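DMATS type aromatic prenyltransferase (Streptomyces coelicolor, PDB 6ZS0) catalyses the prenylation of tryptophan, transferring a dimethylallyl group, probably from dimethylallyl diphosphate, to carbon 5 of the indole ring. Local coordinates at residues Ser4-Phe9 with Ser345-Val350; Pro63-Leu68 with Arg79-Pro84; Asp279-Asp284 with Asp319-Ile324. All coordinates share one frame; numbering follows the deposited sequence. Where two conformers were deposited one is given.

How the contacts relate
Contact 2 lies within the barrel wall, its centre about 7 Å from the centre of the chain, whereas contacts 1 and 3 sit farther out, each about 18 Å away. Strand 64-70, one half of contact 2, pairs with strand 338-344 to close the barrel, and the loop leaving that strand enters contact 1. S345 CB therefore rests 3.7 Å from V64 O, and L6 also touches P63. On another side of contact 1, E346 reaches segment 319-324, with E346 OE2 3.2 Å from G322 C. Contacts 2 and 3 do not touch, their nearest atoms being about 7 Å apart. Contact 2 turns E65, S67, R79 and L81 toward the lumen, where relatives of this fold bind their substrates, as this enzyme probably does.

Contact 1: Ser4-Phe9 with Ser345-Val350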
loop_
_atom_site.group_PDB
_atom_site.type_symbol
_atom_site.label_atom_id
_atom_site.label_comp_id
_atom_site.label_asym_id
_atom_site.label_seq_id
_atom_site.Cartn_x
_atom_site.Cartn_y
_atom_site.Cartn_z
ATOM N N SER A 4 -10.556 -23.799 0.192
ATOM C CA SER A 4 -9.933 -22.512 0.568
ATOM C C SER A 4 -10.815 -21.367 0.074
ATOM O O SER A 4 -11.394 -21.456 -1.032
ATOM C CB SER A 4 -8.541 -22.401 0.028
ATOM O OG SER A 4 -7.718 -23.385 0.643
ATOM N N THR A 5 -10.931 -20.339 0.888
ATOM C CA THR A 5 -11.706 -19.120 0.578
ATOM C C THR A 5 -10.739 -17.944 0.557
ATOM O O THR A 5 -9.605 -18.065 1.047
ATOM C CB THR A 5 -12.847 -18.897 1.573
ATOM O OG1 THR A 5 -12.283 -18.776 2.885
ATOM C CG2 THR A 5 -13.868 -20.017 1.554
ATOM N N LEU A 6 -11.182 -16.830 0.064
ATOM C CA LEU A 6 -10.361 -15.613 0.170
ATOM C C LEU A 6 -10.044 -15.371 1.637
ATOM O O LEU A 6 -8.885 -15.026 1.938
ATOM C CB LEU A 6 -11.108 -14.415 -0.415
ATOM C CG LEU A 6 -10.865 -14.164 -1.891
ATOM C CD1 LEU A 6 -11.738 -13.018 -2.360
ATOM C CD2 LEU A 6 -9.375 -13.888 -2.181
ATOM N N GLY A 7 -11.030 -15.530 2.535
ATOM C CA GLY A 7 -10.819 -15.305 3.978
ATOM C C GLY A 7 -9.835 -16.289 4.593
ATOM O O GLY A 7 -8.948 -15.858 5.341
ATOM N N SER A 8 -9.963 -17.586 4.316
ATOM C CA SER A 8 -9.085 -18.602 4.937
ATOM C C SER A 8 -7.671 -18.403 4.405
ATOM O O SER A 8 -6.703 -18.503 5.185
ATOM C CB SER A 8 -9.582 -20.004 4.732
ATOM O OG SER A 8 -9.439 -20.443 3.390
ATOM N N PHE A 9 -7.526 -18.116 3.117
ATOM C CA PHE A 9 -6.208 -18.034 2.464
ATOM C C PHE A 9 -5.486 -16.765 2.929
ATOM O O PHE A 9 -4.323 -16.852 3.383
ATOM C CB PHE A 9 -6.353 -18.086 0.944
ATOM C CG PHE A 9 -5.042 -17.990 0.214
ATOM C CD1 PHE A 9 -4.545 -16.766 -0.199
ATOM C CD2 PHE A 9 -4.309 -19.128 -0.076
ATOM C CE1 PHE A 9 -3.338 -16.679 -0.886
ATOM C CE2 PHE A 9 -3.111 -19.035 -0.768
ATOM C CZ PHE A 9 -2.626 -17.816 -1.171
ATOM N N SER A 345 -0.452 -11.111 -2.151
ATOM C CA SER A 345 -1.135 -12.307 -1.620
ATOM C C SER A 345 -1.129 -13.445 -2.654
ATOM O O SER A 345 -0.926 -14.587 -2.290
ATOM C CB SER A 345 -2.521 -11.948 -1.156
ATOM O OG SER A 345 -3.272 -13.123 -0.926
ATOM N N GLU A 346 -1.371 -13.144 -3.922
ATOM C CA GLU A 346 -1.374 -14.131 -5.043
ATOM C C GLU A 346 -2.386 -15.249 -4.752
ATOM O O GLU A 346 -2.134 -16.405 -5.089
ATOM C CB GLU A 346 0.075 -14.558 -5.326
ATOM C CG GLU A 346 0.886 -13.385 -5.887
ATOM C CD GLU A 346 2.158 -13.691 -6.651
ATOM O OE1 GLU A 346 2.452 -14.861 -6.846
ATOM O OE2 GLU A 346 2.850 -12.730 -7.041
ATOM N N ALA A 347 -3.564 -14.888 -4.263
ATOM C CA ALA A 347 -4.658 -15.844 -4.017
ATOM C C ALA A 347 -5.145 -16.438 -5.341
ATOM O O ALA A 347 -5.820 -17.499 -5.283
ATOM C CB ALA A 347 -5.797 -15.171 -3.300
ATOM N N TYR A 348 -4.908 -15.756 -6.469
ATOM C CA TYR A 348 -5.411 -16.175 -7.798
ATOM C C TYR A 348 -4.235 -16.524 -8.702
ATOM O O TYR A 348 -4.428 -16.575 -9.913
ATOM C CB TYR A 348 -6.328 -15.090 -8.337
ATOM C CG TYR A 348 -7.579 -14.925 -7.532
ATOM C CD1 TYR A 348 -8.540 -15.934 -7.492
ATOM C CD2 TYR A 348 -7.800 -13.794 -6.766
ATOM C CE1 TYR A 348 -9.691 -15.793 -6.737
ATOM C CE2 TYR A 348 -8.957 -13.633 -6.027
ATOM C CZ TYR A 348 -9.914 -14.636 -6.010
ATOM O OH TYR A 348 -11.039 -14.485 -5.255
ATOM N N THR A 349 -3.069 -16.779 -8.129
ATOM C CA THR A 349 -1.861 -17.167 -8.893
ATOM C C THR A 349 -1.492 -18.578 -8.439
ATOM O O THR A 349 -0.813 -18.702 -7.405
ATOM C CB THR A 349 -0.779 -16.091 -8.744
ATOM O OG1 THR A 349 -1.390 -14.830 -9.068
ATOM C CG2 THR A 349 0.410 -16.321 -9.646
ATOM N N VAL A 350 -2.011 -19.578 -9.165
ATOM C CA VAL A 350 -1.958 -21.033 -8.814
ATOM C C VAL A 350 -1.223 -21.781 -9.925
ATOM O O VAL A 350 -1.453 -21.453 -11.106
ATOM C CB VAL A 350 -3.370 -21.626 -8.620
#
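The first turn of helix 6-20 packs through L6 and F9 against the loop that leaves strand 338-344. With F9 CG anti to the backbone N (chi1 179°), the phenyl ring extends across to S345 and A347. The edge of the ring meets the S345 carbonyl in plane, F9 CE1 lying 3.5 Å from S345 O, while F9 CD1 packs 3.7 Å from A347 CB. S345 OG is also close to the ring, 3.6 Å from F9 CE1, but its hydrogen bond goes to Q13, one turn farther along the same helix. A capping box starts the helix: S8 N donates to T5 OG1 (3.0 Å), and T5 N returns a nearly straight bond to S8 OG (2.9 Å, 175°). On the loop side, E346-T349 form a type I beta turn, and D60 accepts from Y348 N and T349 OG1 to tie it down. The L6 side chain crosses that of Y348 at about a right angle. L6 CD1 meets Y348 OH at 3.3 Å, and L6 CD2 approaches the ring obliquely, 3.9 Å from Y348 CE2. L6 CD2 also touches A347 CB at 4.0 Å, and the alanine methyl lies over one face of the Y348 ring, toward its rim.

Contact 2: Pro63-Leu68 with Arg79-Pro84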
loop_
_atom_site.group_PDB
_atom_site.type_symbol
_atom_site.label_atom_id
_atom_site.label_comp_id
_atom_site.label_asym_id
_atom_site.label_seq_id
_atom_site.Cartn_x
_atom_site.Cartn_y
_atom_site.Cartn_z
ATOM N N PRO A 63 -8.074 -8.898 -3.293
ATOM C CA PRO A 63 -8.352 -7.609 -2.671
ATOM C C PRO A 63 -7.676 -7.392 -1.324
ATOM O O PRO A 63 -8.228 -6.722 -0.451
ATOM C CB PRO A 63 -9.869 -7.673 -2.508
ATOM C CG PRO A 63 -10.125 -9.125 -2.205
ATOM C CD PRO A 63 -9.169 -9.871 -3.117
ATOM N N VAL A 64 -6.484 -7.978 -1.172
ATOM C CA VAL A 64 -5.635 -7.895 0.024
ATOM C C VAL A 64 -4.197 -7.801 -0.456
ATOM O O VAL A 64 -3.864 -8.510 -1.417
ATOM C CB VAL A 64 -5.799 -9.115 0.931
ATOM C CG1 VAL A 64 -4.994 -8.968 2.205
ATOM C CG2 VAL A 64 -7.264 -9.390 1.274
ATOM N N GLU A 65 -3.417 -6.976 0.223
ATOM C CA GLU A 65 -1.960 -6.888 0.015
ATOM C C GLU A 65 -1.333 -6.673 1.373
ATOM O O GLU A 65 -1.982 -6.138 2.242
ATOM C CB GLU A 65 -1.606 -5.738 -0.928
ATOM C CG GLU A 65 -0.104 -5.609 -1.185
ATOM C CD GLU A 65 0.268 -4.411 -2.045
ATOM O OE1 GLU A 65 0.151 -3.270 -1.542
ATOM O OE2 GLU A 65 0.663 -4.629 -3.224
ATOM N N PHE A 66 -0.133 -7.173 1.571
ATOM C CA PHE A 66 0.577 -6.997 2.851
ATOM C C PHE A 66 1.778 -6.095 2.648
ATOM O O PHE A 66 2.240 -5.907 1.505
ATOM C CB PHE A 66 1.040 -8.329 3.416
ATOM C CG PHE A 66 -0.105 -9.271 3.683
ATOM C CD1 PHE A 66 -0.408 -10.293 2.794
ATOM C CD2 PHE A 66 -0.902 -9.102 4.804
ATOM C CE1 PHE A 66 -1.462 -11.163 3.040
ATOM C CE2 PHE A 66 -1.961 -9.964 5.045
ATOM C CZ PHE A 66 -2.230 -11.004 4.173
ATOM N N SER A 67 2.250 -5.514 3.727
ATOM C CA SER A 67 3.553 -4.821 3.702
ATOM C C SER A 67 4.275 -5.030 5.024
ATOM O O SER A 67 3.618 -5.159 6.062
ATOM C CB SER A 67 3.403 -3.367 3.334
ATOM O OG SER A 67 2.717 -2.609 4.322
ATOM N N LEU A 68 5.601 -5.007 4.958
ATOM C CA LEU A 68 6.479 -4.948 6.145
ATOM C C LEU A 68 7.371 -3.738 6.003
ATOM O O LEU A 68 8.073 -3.632 4.969
ATOM C CB LEU A 68 7.312 -6.217 6.250
ATOM C CG LEU A 68 6.540 -7.472 6.634
ATOM C CD1 LEU A 68 7.436 -8.693 6.597
ATOM C CD2 LEU A 68 5.906 -7.330 8.001
ATOM N N ARG A 79 1.575 -4.121 7.842
ATOM C CA ARG A 79 0.263 -3.588 7.425
ATOM C C ARG A 79 -0.453 -4.589 6.539
ATOM O O ARG A 79 0.192 -5.385 5.836
ATOM C CB ARG A 79 0.400 -2.265 6.682
ATOM C CG ARG A 79 0.963 -1.150 7.531
ATOM C CD ARG A 79 1.249 0.070 6.688
ATOM N NE ARG A 79 1.513 1.202 7.556
ATOM C CZ ARG A 79 2.638 1.376 8.247
ATOM N NH1 ARG A 79 3.625 0.492 8.166
ATOM N NH2 ARG A 79 2.773 2.443 9.018
ATOM N N VAL A 80 -1.778 -4.476 6.524
ATOM C CA VAL A 80 -2.620 -5.184 5.531
ATOM C C VAL A 80 -3.517 -4.155 4.863
ATOM O O VAL A 80 -4.114 -3.316 5.579
ATOM C CB VAL A 80 -3.449 -6.318 6.130
ATOM C CG1 VAL A 80 -4.374 -5.825 7.226
ATOM C CG2 VAL A 80 -4.215 -7.060 5.049
ATOM N N LEU A 81 -3.530 -4.186 3.541
ATOM C CA LEU A 81 -4.335 -3.303 2.692
ATOM C C LEU A 81 -5.505 -4.122 2.163
ATOM O O LEU A 81 -5.290 -5.256 1.670
ATOM C CB LEU A 81 -3.491 -2.778 1.539
ATOM C CG LEU A 81 -4.222 -1.844 0.566
ATOM C CD1 LEU A 81 -4.494 -0.499 1.214
ATOM C CD2 LEU A 81 -3.404 -1.685 -0.686
ATOM N N VAL A 82 -6.719 -3.599 2.270
ATOM C CA VAL A 82 -7.925 -4.353 1.846
ATOM C C VAL A 82 -8.890 -3.414 1.135
ATOM O O VAL A 82 -8.949 -2.210 1.466
ATOM C CB VAL A 82 -8.623 -5.041 3.037
ATOM C CG1 VAL A 82 -8.989 -4.047 4.121
ATOM C CG2 VAL A 82 -9.863 -5.788 2.605
ATOM N N GLU A 83 -9.673 -3.966 0.221
ATOM C CA GLU A 83 -10.793 -3.246 -0.416
ATOM C C GLU A 83 -12.086 -3.793 0.176
ATOM O O GLU A 83 -12.559 -4.839 -0.248
ATOM C CB GLU A 83 -10.724 -3.431 -1.926
ATOM C CG GLU A 83 -11.906 -2.788 -2.620
ATOM C CD GLU A 83 -11.815 -2.817 -4.133
ATOM O OE1 GLU A 83 -11.456 -1.791 -4.742
ATOM O OE2 GLU A 83 -12.121 -3.833 -4.669
ATOM N N PRO A 84 -12.683 -3.170 1.210
ATOM C CA PRO A 84 -13.832 -3.784 1.875
ATOM C C PRO A 84 -15.061 -3.920 0.977
ATOM O O PRO A 84 -15.861 -4.852 1.149
ATOM C CB PRO A 84 -14.114 -2.870 3.057
ATOM C CG PRO A 84 -12.907 -2.062 3.235
ATOM C CD PRO A 84 -12.256 -1.935 1.870
HETATM O O HOH W 1 4.299 -1.937 6.659
#
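V80 stands between V64 and F66 and touches both through a single methyl. V80 CG2 lies 3.5 Å from V64 CG1, where the two valines meet at a slant, and 3.7 Å from F66 CE2. F66 and V80 run side by side in the same direction; with F66 CG anti to its carbonyl carbon (chi1 -60°), the ring rises alongside the valine, which it meets obliquely. V64, F66, V80 and V82 share one face of the sheet, on which helices 6-20 and 25-39 pack: F66 meets L14 and L17, and V64 meets T10 and L39. The two strands form an antiparallel hairpin of the ABBA barrel, in which E65-L81 and S67-R79 are the hydrogen-bonded pairs. L81 N donates almost straight to E65 O (2.8 Å, 177°), and E83 N to P63 O adds a longer bond of 3.2 Å beyond the strand ends. E65, S67, R79 and L81 point to the opposite face, which in an ABBA barrel is the lumen. There L81 CD2 comes 4.0 Å from E65 OE1, and S67 OG presses against R79 CB at 3.3 Å. The extended R79 chain carries its guanidinium onward, and a water in the plane of that group, 2.9 Å from R79 NH1, links it to S67 OG.

Contact 3: Asp279-Asp284 with Asp319-Ile324; sequences DYVRHD and DGVGLI
Hydrogen bonds to and from D284 join the loop ahead of helix 284-297 to the one leading into strand 324-332. D284 N donates to G320 O (2.9 Å), lying in the carbonyl plane, while the carboxylate turns to the backbone of the other segment. D284 OD2 accepts from L323 N at 2.8 Å on its syn side, tilted 24° from the carboxylate plane. I324 N reaches D284 OD1 (2.9 Å) along a nearly straight N-H line, but from above that plane. A water bridges further, donating to D284 OD1 (2.6 Å) and to I324 O while accepting from G322 N. Ionic contact comes from R315, whose NH1 forms a salt bridge with D284 OD2. Apolar packing is modest: V281 CG2 meets V321 CG2 at 3.7 Å. In close van der Waals contact, L323 crosses D284 at about a right angle, L323 CB lying 3.2 Å from D284 OD2. G322 has backbone angles (phi 106°) at which a CB would press on the carbonyl O of V321. With H283 as N-cap, D284 falls in the first helical turn. Two backbone N-H groups, a water, an arginine and the helix start would together be expected to favour the ionised form of this buried aspartate, through which segment 279-284 grips the backbone of 319-324.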
loop_
_atom_site.group_PDB
_atom_site.type_symbol
_atom_site.label_atom_id
_atom_site.label_comp_id
_atom_site.label_asym_id
_atom_site.label_seq_id
_atom_site.Cartn_x
_atom_site.Cartn_y
_atom_site.Cartn_z
ATOM N N ASP A 279 8.348 -5.336 -11.898
ATOM C CA ASP A 279 8.454 -5.090 -13.355
ATOM C C ASP A 279 9.916 -5.078 -13.808
ATOM O O ASP A 279 10.120 -5.024 -14.986
ATOM C CB ASP A 279 7.797 -3.769 -13.740
ATOM C CG ASP A 279 6.293 -3.780 -13.661
ATOM O OD1 ASP A 279 5.716 -4.853 -13.382
ATOM O OD2 ASP A 279 5.706 -2.725 -13.985
ATOM N N TYR A 280 10.880 -5.202 -12.896
ATOM C CA TYR A 280 12.314 -4.898 -13.204
ATOM C C TYR A 280 13.217 -6.064 -12.812
ATOM O O TYR A 280 14.440 -5.858 -12.774
ATOM C CB TYR A 280 12.758 -3.595 -12.511
ATOM C CG TYR A 280 11.931 -2.412 -12.958
ATOM C CD1 TYR A 280 11.908 -2.025 -14.276
ATOM C CD2 TYR A 280 11.153 -1.701 -12.066
ATOM C CE1 TYR A 280 11.111 -0.987 -14.720
ATOM C CE2 TYR A 280 10.371 -0.636 -12.474
ATOM C CZ TYR A 280 10.354 -0.267 -13.810
ATOM O OH TYR A 280 9.550 0.741 -14.266
ATOM N N VAL A 281 12.653 -7.232 -12.535
ATOM C CA VAL A 281 13.424 -8.423 -12.090
ATOM C C VAL A 281 13.038 -9.631 -12.936
ATOM O O VAL A 281 11.936 -9.649 -13.467
ATOM C CB VAL A 281 13.158 -8.723 -10.613
ATOM C CG1 VAL A 281 13.674 -7.618 -9.729
ATOM C CG2 VAL A 281 11.686 -8.990 -10.360
ATOM N N ARG A 282 13.896 -10.652 -12.945
ATOM C CA ARG A 282 13.580 -11.963 -13.566
ATOM C C ARG A 282 12.643 -12.751 -12.659
ATOM O O ARG A 282 11.859 -13.521 -13.179
ATOM C CB ARG A 282 14.845 -12.794 -13.768
ATOM C CG ARG A 282 15.870 -12.180 -14.695
ATOM C CD ARG A 282 17.125 -13.052 -14.748
ATOM N NE ARG A 282 18.106 -12.607 -15.738
ATOM C CZ ARG A 282 19.016 -11.643 -15.551
ATOM N NH1 ARG A 282 19.854 -11.334 -16.532
ATOM N NH2 ARG A 282 19.075 -10.984 -14.399
ATOM N N HIS A 283 12.782 -12.608 -11.344
ATOM C CA HIS A 283 12.037 -13.417 -10.352
ATOM C C HIS A 283 12.159 -12.785 -8.973
ATOM O O HIS A 283 12.949 -11.823 -8.793
ATOM C CB HIS A 283 12.490 -14.898 -10.371
ATOM C CG HIS A 283 13.964 -15.073 -10.239
ATOM N ND1 HIS A 283 14.619 -14.806 -9.070
ATOM C CD2 HIS A 283 14.906 -15.470 -11.131
ATOM C CE1 HIS A 283 15.919 -15.046 -9.229
ATOM N NE2 HIS A 283 16.114 -15.455 -10.487
ATOM N N ASP A 284 11.417 -13.313 -8.019
ATOM C CA ASP A 284 11.407 -12.786 -6.640
ATOM C C ASP A 284 12.735 -13.038 -5.935
ATOM O O ASP A 284 13.017 -12.332 -4.955
ATOM C CB ASP A 284 10.217 -13.347 -5.863
ATOM C CG ASP A 284 8.968 -12.586 -6.218
ATOM O OD1 ASP A 284 8.985 -11.355 -5.984
ATOM O OD2 ASP A 284 8.005 -13.213 -6.683
ATOM N N ASP A 319 11.124 -19.115 -8.692
ATOM C CA ASP A 319 10.194 -19.846 -9.593
ATOM C C ASP A 319 9.026 -18.957 -9.987
ATOM O O ASP A 319 8.094 -19.475 -10.587
ATOM C CB ASP A 319 9.666 -21.127 -8.942
ATOM C CG ASP A 319 10.700 -22.221 -8.902
ATOM O OD1 ASP A 319 11.640 -22.146 -9.692
ATOM O OD2 ASP A 319 10.560 -23.123 -8.066
ATOM N N GLY A 320 9.070 -17.669 -9.665
ATOM C CA GLY A 320 8.033 -16.737 -10.117
ATOM C C GLY A 320 8.425 -15.301 -9.859
ATOM O O GLY A 320 9.540 -15.053 -9.387
ATOM N N VAL A 321 7.508 -14.397 -10.123
ATOM C CA VAL A 321 7.737 -12.948 -9.916
ATOM C C VAL A 321 6.473 -12.372 -9.295
ATOM O O VAL A 321 5.404 -13.003 -9.426
ATOM C CB VAL A 321 8.102 -12.280 -11.249
ATOM C CG1 VAL A 321 6.930 -12.294 -12.211
ATOM C CG2 VAL A 321 8.614 -10.875 -11.034
ATOM N N GLY A 322 6.580 -11.248 -8.602
ATOM C CA GLY A 322 5.416 -10.497 -8.129
ATOM C C GLY A 322 5.179 -10.625 -6.647
ATOM O O GLY A 322 4.427 -9.815 -6.138
ATOM N N LEU A 323 5.802 -11.583 -5.957
ATOM C CA LEU A 323 5.617 -11.693 -4.492
ATOM C C LEU A 323 6.071 -10.397 -3.825
ATOM O O LEU A 323 5.354 -9.896 -2.955
ATOM C CB LEU A 323 6.364 -12.900 -3.938
ATOM C CG LEU A 323 5.745 -14.244 -4.317
ATOM C CD1 LEU A 323 6.578 -15.397 -3.774
ATOM C CD2 LEU A 323 4.310 -14.327 -3.837
ATOM N N ILE A 324 7.214 -9.851 -4.227
ATOM C CA ILE A 324 7.562 -8.460 -3.844
ATOM C C ILE A 324 7.090 -7.557 -4.980
ATOM O O ILE A 324 7.706 -7.560 -6.047
ATOM C CB ILE A 324 9.050 -8.292 -3.530
ATOM C CG1 ILE A 324 9.480 -9.184 -2.376
ATOM C CG2 ILE A 324 9.346 -6.822 -3.259
ATOM C CD1 ILE A 324 10.970 -9.147 -2.088
HETATM O O HOH W 2 8.978 -9.384 -7.656
#